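Local coordinates for protein nitrite oxidoreductase subunit B (Kuenenia stuttgartiensis, PDB 7B04) that probably relays electrons through its iron-sulfur clusters between the catalytic subunit and a haem-binding subunit of the nitrite-oxidising complex, at residues Val63-Ser74 / Lys137-Thr148. Sequence-based numbering, arbitrary orientation.
Sequences VETKPYGGFPQS and KEWRSPNFGEDT
Gln73 grips 137-148 twice. Its backbone N donates to Glu138 O at 3.0 Å, in the carbonyl plane, while its side-chain NE2 reaches Arg140 O at 2.9 Å on a nearly straight bond (173°). Arg140 O lies in the plane of the Gln73 amide, yet NE2 comes to it from above the plane of that carbonyl. Beyond CG the chain runs extended, carrying the amide past Glu138 O, and a water joins OE1 to Lys137 O and the Arg140 guanidinium. Shortening Gln73 to an alanine would probably cost Arg140 O this donor and the water one of its anchors. At the other end, Asp147 N donates to Thr65 OG1 at 3.1 Å, almost linearly; with chi1 at -72° the hydroxyl sits beside Thr65's own backbone N, while CG2 lies against Gly145 O and the Asp147 amide. Between these anchors Gly69 and Gly145 bring their CA atoms to 4.1 Å, so the two backbones run close with no side chain between them. Gln73 CB rests over one face of the Phe144 ring. Farther out, Pro72 CG sits over the six-membered ring of Trp139, 3.5 Å from its centroid, a CH-pi contact. The edge of Trp139 turns to the face of Phe71 in an offset T-shaped pair, planes at 70°, while Phe71 CD1 meets Pro142 CB. Both Glu146 and Asp147 form salt bridges to Arg919 of subunit A; Glu146 also bonds His920 of that chain, and Asp147 the hydroxyl of Tyr170. This is loop-on-loop packing beside a ferredoxin-type cluster site: strand 62-66 pairs with strand 169-173, and its Val63 lines a [4Fe-4S] pocket near Cys35 and Cys41.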
loop_
_atom_site.group_PDB
_atom_site.type_symbol
_atom_site.label_atom_id
_atom_site.label_comp_id
_atom_site.label_asym_id
_atom_site.label_seq_id
_atom_site.Cartn_x
_atom_site.Cartn_y
_atom_site.Cartn_z
ATOM N N VAL A 63 2.160 -6.275 -10.281
ATOM C CA VAL A 63 0.772 -6.792 -10.204
ATOM C C VAL A 63 -0.078 -5.700 -10.829
ATOM O O VAL A 63 0.020 -4.587 -10.416
ATOM C CB VAL A 63 0.352 -7.102 -8.766
ATOM C CG1 VAL A 63 -1.029 -7.688 -8.720
ATOM C CG2 VAL A 63 1.325 -8.050 -8.140
ATOM N N GLU A 64 -0.866 -6.064 -11.818
ATOM C CA GLU A 64 -1.644 -5.125 -12.611
ATOM C C GLU A 64 -3.126 -5.456 -12.509
ATOM O O GLU A 64 -3.522 -6.622 -12.391
ATOM C CB GLU A 64 -1.200 -5.131 -14.075
ATOM C CG GLU A 64 -1.268 -6.480 -14.743
ATOM C CD GLU A 64 -0.402 -6.546 -15.978
ATOM O OE1 GLU A 64 0.490 -5.684 -16.129
ATOM O OE2 GLU A 64 -0.621 -7.453 -16.806
ATOM N N THR A 65 -3.939 -4.407 -12.541
ATOM C CA THR A 65 -5.390 -4.519 -12.434
ATOM C C THR A 65 -5.982 -4.755 -13.820
ATOM O O THR A 65 -6.033 -3.840 -14.649
ATOM C CB THR A 65 -5.981 -3.259 -11.807
ATOM O OG1 THR A 65 -5.655 -3.216 -10.411
ATOM C CG2 THR A 65 -7.486 -3.238 -11.981
ATOM N N LYS A 66 -6.426 -5.982 -14.074
ATOM C CA LYS A 66 -7.047 -6.300 -15.348
ATOM C C LYS A 66 -8.512 -5.865 -15.336
ATOM O O LYS A 66 -9.155 -5.860 -14.282
ATOM C CB LYS A 66 -6.949 -7.797 -15.627
ATOM C CG LYS A 66 -5.529 -8.314 -15.798
ATOM C CD LYS A 66 -4.955 -7.930 -17.153
ATOM C CE LYS A 66 -3.962 -6.792 -17.022
ATOM N NZ LYS A 66 -3.356 -6.407 -18.326
ATOM N N PRO A 67 -9.076 -5.505 -16.501
ATOM C CA PRO A 67 -8.520 -5.642 -17.853
ATOM C C PRO A 67 -7.778 -4.412 -18.384
ATOM O O PRO A 67 -6.996 -4.545 -19.325
ATOM C CB PRO A 67 -9.766 -5.905 -18.693
ATOM C CG PRO A 67 -10.823 -5.090 -18.012
ATOM C CD PRO A 67 -10.487 -5.080 -16.538
ATOM N N TYR A 68 -8.015 -3.239 -17.794
ATOM C CA TYR A 68 -7.465 -2.001 -18.338
ATOM C C TYR A 68 -6.007 -1.763 -17.963
ATOM O O TYR A 68 -5.316 -1.019 -18.670
ATOM C CB TYR A 68 -8.302 -0.806 -17.876
ATOM C CG TYR A 68 -9.688 -0.749 -18.479
ATOM C CD1 TYR A 68 -9.873 -0.395 -19.809
ATOM C CD2 TYR A 68 -10.810 -1.044 -17.718
ATOM C CE1 TYR A 68 -11.137 -0.341 -20.366
ATOM C CE2 TYR A 68 -12.078 -0.992 -18.264
ATOM C CZ TYR A 68 -12.236 -0.639 -19.587
ATOM O OH TYR A 68 -13.499 -0.587 -20.131
ATOM N N GLY A 69 -5.521 -2.374 -16.879
ATOM C CA GLY A 69 -4.200 -2.069 -16.375
ATOM C C GLY A 69 -3.084 -2.848 -17.049
ATOM O O GLY A 69 -3.307 -3.850 -17.719
ATOM N N GLY A 70 -1.860 -2.350 -16.872
ATOM C CA GLY A 70 -0.685 -3.026 -17.392
ATOM C C GLY A 70 0.634 -2.312 -17.175
ATOM O O GLY A 70 0.671 -1.081 -17.075
ATOM N N PHE A 71 1.724 -3.074 -17.126
ATOM C CA PHE A 71 3.080 -2.528 -17.093
ATOM C C PHE A 71 3.950 -3.352 -18.029
ATOM O O PHE A 71 4.240 -4.528 -17.723
ATOM C CB PHE A 71 3.677 -2.533 -15.693
ATOM C CG PHE A 71 5.134 -2.155 -15.660
ATOM C CD1 PHE A 71 5.520 -0.835 -15.826
ATOM C CD2 PHE A 71 6.118 -3.119 -15.505
ATOM C CE1 PHE A 71 6.862 -0.482 -15.812
ATOM C CE2 PHE A 71 7.459 -2.767 -15.493
ATOM C CZ PHE A 71 7.829 -1.449 -15.646
ATOM N N PRO A 72 4.386 -2.801 -19.169
ATOM C CA PRO A 72 4.163 -1.429 -19.636
ATOM C C PRO A 72 2.710 -1.216 -20.039
ATOM O O PRO A 72 1.967 -2.198 -20.165
ATOM C CB PRO A 72 5.100 -1.321 -20.854
ATOM C CG PRO A 72 6.033 -2.505 -20.737
ATOM C CD PRO A 72 5.183 -3.560 -20.141
ATOM N N GLN A 73 2.327 0.035 -20.256
ATOM C CA GLN A 73 0.920 0.368 -20.474
ATOM C C GLN A 73 0.343 -0.378 -21.674
ATOM O O GLN A 73 0.864 -0.287 -22.795
ATOM C CB GLN A 73 0.784 1.875 -20.659
ATOM C CG GLN A 73 1.585 2.661 -19.629
ATOM C CD GLN A 73 1.735 4.123 -19.976
ATOM O OE1 GLN A 73 1.194 4.598 -20.974
ATOM N NE2 GLN A 73 2.477 4.849 -19.150
ATOM N N SER A 74 -0.742 -1.106 -21.425
ATOM C CA SER A 74 -1.487 -1.834 -22.454
ATOM C C SER A 74 -0.598 -2.831 -23.198
ATOM O O SER A 74 -0.686 -2.986 -24.418
ATOM C CB SER A 74 -2.151 -0.862 -23.426
ATOM O OG SER A 74 -3.165 -0.114 -22.784
ATOM N N LYS A 137 8.144 6.296 -22.429
ATOM C CA LYS A 137 6.901 6.820 -21.883
ATOM C C LYS A 137 5.876 5.725 -21.619
ATOM O O LYS A 137 4.941 5.947 -20.841
ATOM C CB LYS A 137 6.330 7.884 -22.820
ATOM C CG LYS A 137 7.098 9.191 -22.738
ATOM C CD LYS A 137 6.612 10.231 -23.727
ATOM C CE LYS A 137 7.378 11.533 -23.534
ATOM N NZ LYS A 137 7.107 12.526 -24.608
ATOM N N GLU A 138 6.026 4.555 -22.239
ATOM C CA GLU A 138 5.118 3.446 -21.979
ATOM C C GLU A 138 5.536 2.627 -20.768
ATOM O O GLU A 138 4.757 1.785 -20.309
ATOM C CB GLU A 138 5.035 2.520 -23.200
ATOM C CG GLU A 138 4.624 3.201 -24.492
ATOM C CD GLU A 138 4.567 2.233 -25.661
ATOM O OE1 GLU A 138 4.829 1.029 -25.452
ATOM O OE2 GLU A 138 4.261 2.673 -26.787
ATOM N N TRP A 139 6.732 2.866 -20.229
ATOM C CA TRP A 139 7.162 2.256 -18.981
ATOM C C TRP A 139 6.749 3.063 -17.760
ATOM O O TRP A 139 6.905 2.580 -16.633
ATOM C CB TRP A 139 8.683 2.067 -18.980
ATOM C CG TRP A 139 9.160 1.107 -20.022
ATOM C CD1 TRP A 139 9.640 1.414 -21.261
ATOM C CD2 TRP A 139 9.201 -0.323 -19.920
ATOM N NE1 TRP A 139 9.978 0.267 -21.937
ATOM C CE2 TRP A 139 9.718 -0.813 -21.135
ATOM C CE3 TRP A 139 8.851 -1.234 -18.918
ATOM C CZ2 TRP A 139 9.894 -2.174 -21.376
ATOM C CZ3 TRP A 139 9.030 -2.585 -19.159
ATOM C CH2 TRP A 139 9.544 -3.042 -20.379
ATOM N N ARG A 140 6.227 4.272 -17.953
ATOM C CA ARG A 140 5.695 5.036 -16.841
ATOM C C ARG A 140 4.420 4.378 -16.321
ATOM O O ARG A 140 3.858 3.470 -16.943
ATOM C CB ARG A 140 5.411 6.476 -17.270
ATOM C CG ARG A 140 6.490 7.085 -18.147
ATOM C CD ARG A 140 6.137 8.506 -18.566
ATOM N NE ARG A 140 5.017 8.555 -19.500
ATOM C CZ ARG A 140 4.443 9.679 -19.912
ATOM N NH1 ARG A 140 4.883 10.850 -19.472
ATOM N NH2 ARG A 140 3.430 9.633 -20.766
ATOM N N SER A 141 3.967 4.849 -15.158
ATOM C CA SER A 141 2.720 4.387 -14.559
ATOM C C SER A 141 2.726 2.876 -14.358
ATOM O O SER A 141 1.958 2.168 -15.021
ATOM C CB SER A 141 1.534 4.791 -15.432
ATOM O OG SER A 141 1.496 6.196 -15.615
ATOM N N PRO A 142 3.575 2.342 -13.478
ATOM C CA PRO A 142 3.587 0.883 -13.282
ATOM C C PRO A 142 2.273 0.339 -12.754
ATOM O O PRO A 142 1.946 -0.826 -13.015
ATOM C CB PRO A 142 4.732 0.673 -12.281
ATOM C CG PRO A 142 5.560 1.915 -12.365
ATOM C CD PRO A 142 4.590 3.015 -12.653
ATOM N N ASN A 143 1.504 1.147 -12.021
ATOM C CA ASN A 143 0.177 0.766 -11.554
ATOM C C ASN A 143 -0.923 1.319 -12.450
ATOM O O ASN A 143 -2.033 1.589 -11.978
ATOM C CB ASN A 143 -0.038 1.220 -10.111
ATOM C CG ASN A 143 -0.942 0.281 -9.335
ATOM O OD1 ASN A 143 -1.517 -0.651 -9.899
ATOM N ND2 ASN A 143 -1.066 0.517 -8.035
ATOM N N PHE A 144 -0.612 1.519 -13.731
ATOM C CA PHE A 144 -1.578 1.991 -14.715
ATOM C C PHE A 144 -2.895 1.233 -14.601
ATOM O O PHE A 144 -2.914 0.002 -14.550
ATOM C CB PHE A 144 -0.985 1.824 -16.115
ATOM C CG PHE A 144 -1.869 2.312 -17.222
ATOM C CD1 PHE A 144 -2.105 3.666 -17.396
ATOM C CD2 PHE A 144 -2.447 1.417 -18.108
ATOM C CE1 PHE A 144 -2.913 4.115 -18.422
ATOM C CE2 PHE A 144 -3.254 1.859 -19.136
ATOM C CZ PHE A 144 -3.488 3.210 -19.294
ATOM N N GLY A 145 -3.994 1.982 -14.528
ATOM C CA GLY A 145 -5.312 1.381 -14.447
ATOM C C GLY A 145 -5.601 0.641 -13.160
ATOM O O GLY A 145 -6.336 -0.353 -13.180
ATOM N N GLU A 146 -5.039 1.093 -12.040
ATOM C CA GLU A 146 -5.296 0.453 -10.754
ATOM C C GLU A 146 -6.778 0.502 -10.404
ATOM O O GLU A 146 -7.411 1.561 -10.465
ATOM C CB GLU A 146 -4.477 1.124 -9.652
ATOM C CG GLU A 146 -4.672 0.493 -8.282
ATOM C CD GLU A 146 -3.984 1.267 -7.178
ATOM O OE1 GLU A 146 -3.418 2.342 -7.468
ATOM O OE2 GLU A 146 -4.006 0.799 -6.020
ATOM N N ASP A 147 -7.325 -0.657 -10.028
ATOM C CA ASP A 147 -8.695 -0.774 -9.522
ATOM C C ASP A 147 -9.713 -0.152 -10.474
ATOM O O ASP A 147 -10.755 0.354 -10.050
ATOM C CB ASP A 147 -8.817 -0.160 -8.125
ATOM C CG ASP A 147 -8.018 -0.919 -7.085
ATOM O OD1 ASP A 147 -7.769 -2.126 -7.289
ATOM O OD2 ASP A 147 -7.638 -0.310 -6.063
ATOM N N THR A 148 -9.419 -0.188 -11.770
ATOM C CA THR A 148 -10.323 0.315 -12.795
ATOM C C THR A 148 -11.139 -0.853 -13.333
ATOM O O THR A 148 -10.579 -1.799 -13.898
ATOM C CB THR A 148 -9.549 0.999 -13.921
ATOM O OG1 THR A 148 -8.692 2.008 -13.371
ATOM C CG2 THR A 148 -10.506 1.642 -14.913
HETATM O O HOH W 1 3.705 -0.719 -24.230
HETATM O O HOH W 2 2.281 7.189 -22.059
#